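PDB 5DH0: siderophore periplasmic binding protein, which probably binds iron-loaded siderophores such as fuscachelin and delivers them to a membrane transporter for iron uptake. Local coordinates for residues A[66-71]-A[84-89]; A[111-116]-A[136-141]; A[184-189]-A[244-249]. All blocks are in the same frame, centred on the assembly; numbering follows the deposited sequence.

Followed from the N terminus, the three contacts come one after another, and none encloses or crosses another. Contact 1 closes the short excursion through helix 75-81, bringing the end of strand 64-66 against strand 86-88, at one border of the sheet. Contact 2 closes the next loop, through helix 116-126, and joins strands 106-112 and 132-137 at the other border of the same five-stranded parallel sheet; the two centres are 20 Å apart. Contact 3 spans the longest loop, with 54 residues between its segments, and pairs strands 187-193 and 246-250. Contacts 1 and 2 share one sheet and so one lobe; contact 3, on the far side of the chain's centre from contact 1, belongs to the mixed sheet of the other.

Contact 1: A[66-71]-A[84-89]; sequences IEPVAT and YPVVQS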
loop_
_atom_site.group_PDB
_atom_site.type_symbol
_atom_site.label_atom_id
_atom_site.label_comp_id
_atom_site.label_asym_id
_atom_site.label_seq_id
_atom_site.Cartn_x
_atom_site.Cartn_y
_atom_site.Cartn_z
ATOM N N ILE A 66 13.095 22.880 -31.576
ATOM C CA ILE A 66 11.713 22.447 -31.556
ATOM C C ILE A 66 10.923 23.500 -30.795
ATOM O O ILE A 66 11.434 24.087 -29.827
ATOM C CB ILE A 66 11.537 21.058 -30.894
ATOM C CG1 ILE A 66 10.047 20.697 -30.809
ATOM C CG2 ILE A 66 12.154 21.044 -29.506
ATOM C CD1 ILE A 66 9.767 19.310 -30.311
ATOM N N GLU A 67 9.709 23.766 -31.274
ATOM C CA GLU A 67 8.762 24.663 -30.619
ATOM C C GLU A 67 8.883 24.547 -29.096
ATOM O O GLU A 67 8.640 23.483 -28.526
ATOM C CB GLU A 67 7.335 24.336 -31.089
ATOM C CG GLU A 67 6.263 25.229 -30.522
ATOM C CD GLU A 67 6.114 26.527 -31.305
ATOM O OE1 GLU A 67 6.827 27.506 -30.981
ATOM O OE2 GLU A 67 5.297 26.562 -32.255
ATOM N N PRO A 68 9.337 25.620 -28.441
ATOM C CA PRO A 68 9.547 25.504 -26.995
ATOM C C PRO A 68 8.248 25.470 -26.199
ATOM O O PRO A 68 7.259 26.101 -26.549
ATOM C CB PRO A 68 10.383 26.747 -26.646
ATOM C CG PRO A 68 10.297 27.643 -27.819
ATOM C CD PRO A 68 9.957 26.823 -29.015
ATOM N N VAL A 69 8.281 24.698 -25.123
ATOM C CA VAL A 69 7.158 24.482 -24.244
ATOM C C VAL A 69 7.500 25.118 -22.904
ATOM O O VAL A 69 8.380 24.626 -22.204
ATOM C CB VAL A 69 6.881 22.970 -24.088
ATOM C CG1 VAL A 69 5.779 22.703 -23.069
ATOM C CG2 VAL A 69 6.563 22.347 -25.448
ATOM N N ALA A 70 6.818 26.204 -22.548
ATOM C CA ALA A 70 7.158 26.996 -21.361
ATOM C C ALA A 70 7.275 26.194 -20.069
ATOM O O ALA A 70 8.146 26.468 -19.237
ATOM C CB ALA A 70 6.148 28.089 -21.167
ATOM N N THR A 71 6.400 25.210 -19.903
ATOM C CA THR A 71 6.372 24.404 -18.686
ATOM C C THR A 71 7.686 23.643 -18.411
ATOM O O THR A 71 7.997 23.368 -17.261
ATOM C CB THR A 71 5.181 23.415 -18.723
ATOM O OG1 THR A 71 5.137 22.753 -19.995
ATOM C CG2 THR A 71 3.861 24.158 -18.521
ATOM N N TYR A 84 14.552 31.980 -31.082
ATOM C CA TYR A 84 15.205 31.087 -32.036
ATOM C C TYR A 84 14.234 30.606 -33.112
ATOM O O TYR A 84 13.042 30.510 -32.864
ATOM C CB TYR A 84 15.803 29.887 -31.301
ATOM C CG TYR A 84 16.825 30.264 -30.262
ATOM C CD1 TYR A 84 17.699 31.320 -30.478
ATOM C CD2 TYR A 84 16.911 29.572 -29.056
ATOM C CE1 TYR A 84 18.635 31.675 -29.522
ATOM C CE2 TYR A 84 17.844 29.918 -28.087
ATOM C CZ TYR A 84 18.707 30.972 -28.327
ATOM O OH TYR A 84 19.640 31.327 -27.386
ATOM N N PRO A 85 14.741 30.298 -34.313
ATOM C CA PRO A 85 13.856 29.739 -35.339
ATOM C C PRO A 85 13.298 28.366 -34.941
ATOM O O PRO A 85 14.035 27.544 -34.384
ATOM C CB PRO A 85 14.769 29.622 -36.566
ATOM C CG PRO A 85 15.918 30.547 -36.286
ATOM C CD PRO A 85 16.113 30.492 -34.811
ATOM N N VAL A 86 12.013 28.142 -35.215
ATOM C CA VAL A 86 11.348 26.878 -34.921
ATOM C C VAL A 86 11.470 25.938 -36.106
ATOM O O VAL A 86 11.198 26.335 -37.238
ATOM C CB VAL A 86 9.862 27.091 -34.579
ATOM C CG1 VAL A 86 9.119 25.769 -34.540
ATOM C CG2 VAL A 86 9.734 27.808 -33.256
ATOM N N VAL A 87 11.877 24.695 -35.850
ATOM C CA VAL A 87 12.200 23.765 -36.928
ATOM C C VAL A 87 11.454 22.437 -36.788
ATOM O O VAL A 87 11.498 21.562 -37.678
ATOM C CB VAL A 87 13.720 23.501 -36.978
ATOM C CG1 VAL A 87 14.467 24.785 -37.268
ATOM C CG2 VAL A 87 14.197 22.920 -35.657
ATOM N N GLN A 88 10.771 22.284 -35.661
ATOM C CA GLN A 88 9.994 21.082 -35.404
ATOM C C GLN A 88 8.810 21.514 -34.556
ATOM O O GLN A 88 8.936 22.419 -33.733
ATOM C CB GLN A 88 10.853 20.006 -34.718
ATOM C CG GLN A 88 10.113 18.741 -34.282
ATOM C CD GLN A 88 11.041 17.652 -33.727
ATOM O OE1 GLN A 88 11.885 17.907 -32.860
ATOM N NE2 GLN A 88 10.865 16.425 -34.211
ATOM N N SER A 89 7.654 20.907 -34.787
ATOM C CA SER A 89 6.455 21.275 -34.044
ATOM C C SER A 89 6.205 20.351 -32.855
ATOM O O SER A 89 6.831 19.299 -32.731
ATOM C CB SER A 89 5.238 21.258 -34.968
ATOM O OG SER A 89 4.885 19.921 -35.288
#
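Ile66 and Gln88 each place the first carbon beyond CB opposite the backbone nitrogen, with Ile66 CG1 at chi1 176° and Gln88 CG at 175°, and each chain then runs on extended, which lays the two across one another at a slant. Gln88 CG sits 4.0 Å from Ile66 CD1, and the amide oxygen comes to the same methyl, with OE1 of Gln88 3.6 Å from CD1 of Ile66. That oxygen is hydrogen-bonded to the backbone N of Glu49, while NE2 reaches the carbonyl of Leu92, so both ends of the carboxamide are held and its rotation is fixed. With an alanine here, the Glu49 amide and the Leu92 carbonyl would probably be left without these mates, and the Ile66 methyl would lose the chain it rests against.

Between the backbones, one bond joins the segments: Glu67 N donates to Gln88 O at 2.9 Å, almost straight at 177°. The same carbonyl also takes a CA-H contact, with Ile66 CA 3.5 Å from Gln88 O. Glu67 bends at chi2 and brings its carboxylate over the valine, OE1 of Glu67 lying 3.7 Å from Val86 CG2. Val87 packs on Ala98 and Ile99 of helix 96-102; separately, Pro68 leans on Phe78 and Leu81 of helix 75-81. These pieces form the margin of a beta-alpha-beta crossover in the parallel sheet. Chemically, a single backbone bond between the segments is backed by a glutamine whose apolar stem packs on isoleucine while its amide ties the edge strand to two neighbouring loops.

Contact 2: A[111-116]-A[136-141]; sequences VRVESH and DFDGAG
Val111 O and Phe137 O are the acceptors that join the two strand ends. Phe137 N donates a hydrogen bond to Val111 O at 3.0 Å, and Val113 N donates to Phe137 O at 2.9 Å, a parallel ladder around Phe137. Val111 O is approached a second time by a CA-H group, with Asp136 CA 3.1 Å away. Where segment 111-116 leaves the sheet, Arg112 O takes Ser115 N at 2.8 Å.

Among the side chains, His116 ND1 donates to Asp136 OD2 at 3.1 Å, meeting it on the syn side and 28° out of the carboxylate plane. The guanidinium of Arg112 has its partner beyond the two segments: NH1 forms a salt bridge with Glu49 OE1. Its stem stays by Phe137, whose CG lies between the backbone N and carbonyl carbon (chi1 65°), bringing one ring face under Arg112 CA, 4.3 Å from the centroid.

The contact sits at the C-terminal ends of strands 106-112 and 132-137, the two strands of a beta-alpha-beta unit whose connecting helix is 116-126. Phe137 is packed against Leu144 and Met147 of helix 142-154 and edge-to-face with Phe50, on strand 132-137, one border of the sheet.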
loop_
_atom_site.group_PDB
_atom_site.type_symbol
_atom_site.label_atom_id
_atom_site.label_comp_id
_atom_site.label_asym_id
_atom_site.label_seq_id
_atom_site.Cartn_x
_atom_site.Cartn_y
_atom_site.Cartn_z
ATOM N N VAL A 111 15.239 9.994 -29.716
ATOM C CA VAL A 111 14.205 9.258 -30.439
ATOM C C VAL A 111 13.638 8.133 -29.580
ATOM O O VAL A 111 14.389 7.275 -29.118
ATOM C CB VAL A 111 14.749 8.630 -31.750
ATOM C CG1 VAL A 111 13.693 7.759 -32.399
ATOM C CG2 VAL A 111 15.197 9.694 -32.716
ATOM N N ARG A 112 12.324 8.123 -29.369
ATOM C CA ARG A 112 11.700 6.964 -28.724
ATOM C C ARG A 112 12.034 5.686 -29.510
ATOM O O ARG A 112 11.856 5.633 -30.729
ATOM C CB ARG A 112 10.191 7.160 -28.607
ATOM C CG ARG A 112 9.807 8.196 -27.555
ATOM C CD ARG A 112 8.382 8.674 -27.720
ATOM N NE ARG A 112 8.089 9.777 -26.811
ATOM C CZ ARG A 112 8.352 11.047 -27.092
ATOM N NH1 ARG A 112 8.915 11.370 -28.246
ATOM N NH2 ARG A 112 8.065 11.992 -26.216
ATOM N N VAL A 113 12.538 4.666 -28.819
ATOM C CA VAL A 113 13.046 3.472 -29.493
ATOM C C VAL A 113 11.987 2.789 -30.377
ATOM O O VAL A 113 12.332 2.121 -31.351
ATOM C CB VAL A 113 13.619 2.460 -28.460
ATOM C CG1 VAL A 113 12.515 1.836 -27.625
ATOM C CG2 VAL A 113 14.488 1.392 -29.141
ATOM N N GLU A 114 10.706 2.992 -30.075
ATOM C CA GLU A 114 9.636 2.419 -30.894
ATOM C C GLU A 114 9.597 3.034 -32.295
ATOM O O GLU A 114 9.109 2.412 -33.238
ATOM C CB GLU A 114 8.272 2.594 -30.207
ATOM C CG GLU A 114 7.797 4.036 -30.099
ATOM C CD GLU A 114 7.712 4.519 -28.655
ATOM O OE1 GLU A 114 8.623 4.173 -27.856
ATOM O OE2 GLU A 114 6.746 5.254 -28.331
ATOM N N SER A 115 10.119 4.252 -32.435
ATOM C CA SER A 115 10.027 4.974 -33.699
ATOM C C SER A 115 11.298 4.851 -34.537
ATOM O O SER A 115 11.509 5.623 -35.468
ATOM C CB SER A 115 9.734 6.452 -33.442
ATOM O OG SER A 115 8.468 6.618 -32.838
ATOM N N HIS A 116 12.140 3.882 -34.202
ATOM C CA HIS A 116 13.450 3.759 -34.831
ATOM C C HIS A 116 13.414 3.637 -36.355
ATOM O O HIS A 116 14.241 4.240 -37.046
ATOM C CB HIS A 116 14.195 2.558 -34.264
ATOM C CG HIS A 116 15.499 2.296 -34.944
ATOM N ND1 HIS A 116 16.673 2.906 -34.560
ATOM C CD2 HIS A 116 15.811 1.507 -36.000
ATOM C CE1 HIS A 116 17.658 2.488 -35.336
ATOM N NE2 HIS A 116 17.162 1.640 -36.219
ATOM N N ASP A 136 18.334 6.620 -29.475
ATOM C CA ASP A 136 17.129 5.935 -29.042
ATOM C C ASP A 136 17.099 5.813 -27.530
ATOM O O ASP A 136 18.128 5.630 -26.884
ATOM C CB ASP A 136 17.027 4.541 -29.661
ATOM C CG ASP A 136 16.892 4.576 -31.169
ATOM O OD1 ASP A 136 15.869 5.092 -31.663
ATOM O OD2 ASP A 136 17.800 4.071 -31.862
ATOM N N PHE A 137 15.909 5.922 -26.966
ATOM C CA PHE A 137 15.745 5.658 -25.551
ATOM C C PHE A 137 14.446 4.916 -25.352
ATOM O O PHE A 137 13.503 5.064 -26.126
ATOM C CB PHE A 137 15.754 6.950 -24.732
ATOM C CG PHE A 137 14.593 7.864 -25.024
ATOM C CD1 PHE A 137 13.457 7.844 -24.226
ATOM C CD2 PHE A 137 14.643 8.753 -26.095
ATOM C CE1 PHE A 137 12.385 8.687 -24.498
ATOM C CE2 PHE A 137 13.572 9.597 -26.368
ATOM C CZ PHE A 137 12.441 9.562 -25.566
ATOM N N ASP A 138 14.411 4.097 -24.317
ATOM C CA ASP A 138 13.201 3.383 -23.988
ATOM C C ASP A 138 12.606 3.955 -22.699
ATOM O O ASP A 138 13.323 4.475 -21.851
ATOM C CB ASP A 138 13.493 1.891 -23.844
ATOM C CG ASP A 138 12.253 1.090 -23.547
ATOM O OD1 ASP A 138 11.291 1.170 -24.344
ATOM O OD2 ASP A 138 12.223 0.410 -22.496
ATOM N N GLY A 139 11.296 3.861 -22.554
ATOM C CA GLY A 139 10.652 4.238 -21.319
ATOM C C GLY A 139 10.462 5.727 -21.108
ATOM O O GLY A 139 10.524 6.554 -22.033
ATOM N N ALA A 140 10.210 6.055 -19.851
ATOM C CA ALA A 140 10.096 7.420 -19.385
ATOM C C ALA A 140 10.834 7.535 -18.050
ATOM O O ALA A 140 10.540 8.414 -17.242
ATOM C CB ALA A 140 8.628 7.814 -19.239
ATOM N N GLY A 141 11.782 6.623 -17.825
ATOM C CA GLY A 141 12.543 6.573 -16.585
ATOM C C GLY A 141 13.996 6.955 -16.788
ATOM O O GLY A 141 14.288 7.997 -17.381
#

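Contact 3: A[184-189]-A[244-249]; sequences ADTTFA and ADVIFY
Phe188 brings its ring to the edge of the Phe248 ring: CD2 of Phe188 lies near the plane of that ring, 3.7 Å from Phe248 CE2. The carbonyl oxygen of Ala189 also meets the Phe248 ring at its edge. Both side chains point the same way, and Val246 joins them, its CG1 3.8 Å from CD2 of Phe188. The third flat group is the carboxylate of Asp245, where Thr187 N donates to OD2 at 2.8 Å from above the carboxylate plane, 39° out of it, along a nearly straight line of 171°.

Thr187 O is gripped twice, by Asp245 N at 2.8 Å and by Val246 N at 3.2 Å. Further along, Phe248 N donates to Ala189 O at 2.8 Å; the bond from Ala189 N to Val246 O is weak. On the face that carries Ala189, its CB meets Ala244 CB at 4.0 Å. Thr186 OG1 turns back to the carbonyl of Gln182 in the preceding helix.

Strand 246-250 runs parallel beside 187-193, their short axes 19° apart, a parallel pair inside the mixed sheet of this lobe, with 281-284 as its other neighbour. Helix 292-307 covers the phenylalanine side, with Leu306 on Phe188 and Val305 on Val246 and Phe248.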
loop_
_atom_site.group_PDB
_atom_site.type_symbol
_atom_site.label_atom_id
_atom_site.label_comp_id
_atom_site.label_asym_id
_atom_site.label_seq_id
_atom_site.Cartn_x
_atom_site.Cartn_y
_atom_site.Cartn_z
ATOM N N ALA A 184 10.930 4.129 4.970
ATOM C CA ALA A 184 10.297 2.875 5.341
ATOM C C ALA A 184 8.829 3.068 5.771
ATOM O O ALA A 184 7.997 2.190 5.554
ATOM C CB ALA A 184 11.098 2.198 6.445
ATOM N N ASP A 185 8.502 4.216 6.359
ATOM C CA ASP A 185 7.156 4.423 6.907
ATOM C C ASP A 185 6.219 5.304 6.077
ATOM O O ASP A 185 5.013 5.304 6.312
ATOM C CB ASP A 185 7.252 5.024 8.306
ATOM C CG ASP A 185 7.648 4.005 9.342
ATOM O OD1 ASP A 185 6.814 3.112 9.644
ATOM O OD2 ASP A 185 8.797 4.092 9.840
ATOM N N THR A 186 6.773 6.056 5.128
ATOM C CA THR A 186 5.999 7.036 4.370
ATOM C C THR A 186 5.573 6.530 2.989
ATOM O O THR A 186 6.399 6.099 2.185
ATOM C CB THR A 186 6.797 8.353 4.173
ATOM O OG1 THR A 186 7.367 8.772 5.421
ATOM C CG2 THR A 186 5.894 9.467 3.597
ATOM N N THR A 187 4.280 6.594 2.718
ATOM C CA THR A 187 3.770 6.309 1.388
ATOM C C THR A 187 3.631 7.607 0.591
ATOM O O THR A 187 2.969 8.544 1.037
ATOM C CB THR A 187 2.426 5.595 1.463
ATOM O OG1 THR A 187 2.588 4.377 2.201
ATOM C CG2 THR A 187 1.903 5.275 0.063
ATOM N N PHE A 188 4.279 7.654 -0.574
ATOM C CA PHE A 188 4.231 8.811 -1.471
ATOM C C PHE A 188 3.265 8.637 -2.633
ATOM O O PHE A 188 2.890 7.516 -2.993
ATOM C CB PHE A 188 5.618 9.099 -2.040
ATOM C CG PHE A 188 6.575 9.617 -1.035
ATOM C CD1 PHE A 188 7.254 8.748 -0.194
ATOM C CD2 PHE A 188 6.793 10.977 -0.911
ATOM C CE1 PHE A 188 8.129 9.236 0.749
ATOM C CE2 PHE A 188 7.670 11.463 0.028
ATOM C CZ PHE A 188 8.340 10.591 0.860
ATOM N N ALA A 189 2.876 9.757 -3.233
ATOM C CA ALA A 189 2.117 9.731 -4.480
ATOM C C ALA A 189 2.475 10.948 -5.301
ATOM O O ALA A 189 2.611 12.048 -4.760
ATOM C CB ALA A 189 0.640 9.687 -4.216
ATOM N N ALA A 244 -1.884 7.478 0.867
ATOM C CA ALA A 244 -0.708 8.338 0.755
ATOM C C ALA A 244 -0.530 9.225 1.997
ATOM O O ALA A 244 -1.469 9.864 2.463
ATOM C CB ALA A 244 -0.809 9.196 -0.498
ATOM N N ASP A 245 0.683 9.265 2.526
ATOM C CA ASP A 245 1.001 10.151 3.637
ATOM C C ASP A 245 1.436 11.511 3.105
ATOM O O ASP A 245 1.251 12.536 3.744
ATOM C CB ASP A 245 2.122 9.550 4.504
ATOM C CG ASP A 245 1.793 8.149 5.010
ATOM O OD1 ASP A 245 0.641 7.908 5.433
ATOM O OD2 ASP A 245 2.691 7.276 4.974
ATOM N N VAL A 246 2.050 11.484 1.929
ATOM C CA VAL A 246 2.614 12.649 1.269
ATOM C C VAL A 246 2.220 12.636 -0.202
ATOM O O VAL A 246 2.364 11.621 -0.896
ATOM C CB VAL A 246 4.147 12.687 1.365
ATOM C CG1 VAL A 246 4.707 13.852 0.537
ATOM C CG2 VAL A 246 4.587 12.777 2.812
ATOM N N ILE A 247 1.716 13.768 -0.674
ATOM C CA ILE A 247 1.310 13.883 -2.053
ATOM C C ILE A 247 2.098 14.989 -2.728
ATOM O O ILE A 247 2.131 16.115 -2.242
ATOM C CB ILE A 247 -0.192 14.163 -2.162
ATOM C CG1 ILE A 247 -0.989 12.954 -1.677
ATOM C CG2 ILE A 247 -0.570 14.498 -3.592
ATOM C CD1 ILE A 247 -2.516 13.145 -1.837
ATOM N N PHE A 248 2.755 14.645 -3.832
ATOM C CA PHE A 248 3.368 15.623 -4.727
ATOM C C PHE A 248 2.454 15.893 -5.925
ATOM O O PHE A 248 1.809 14.970 -6.452
ATOM C CB PHE A 248 4.712 15.118 -5.245
ATOM C CG PHE A 248 5.832 15.204 -4.259
ATOM C CD1 PHE A 248 6.450 16.422 -3.993
ATOM C CD2 PHE A 248 6.305 14.058 -3.634
ATOM C CE1 PHE A 248 7.510 16.494 -3.085
ATOM C CE2 PHE A 248 7.364 14.119 -2.735
ATOM C CZ PHE A 248 7.965 15.336 -2.459
ATOM N N TYR A 249 2.405 17.143 -6.369
ATOM C CA TYR A 249 1.739 17.465 -7.631
ATOM C C TYR A 249 2.739 18.148 -8.564
ATOM O O TYR A 249 3.487 19.028 -8.163
ATOM C CB TYR A 249 0.474 18.349 -7.407
ATOM C CG TYR A 249 0.709 19.661 -6.664
ATOM C CD1 TYR A 249 0.593 19.740 -5.275
ATOM C CD2 TYR A 249 1.043 20.819 -7.343
ATOM C CE1 TYR A 249 0.816 20.935 -4.599
ATOM C CE2 TYR A 249 1.262 22.001 -6.669
ATOM C CZ TYR A 249 1.148 22.054 -5.305
ATOM O OH TYR A 249 1.371 23.239 -4.661
#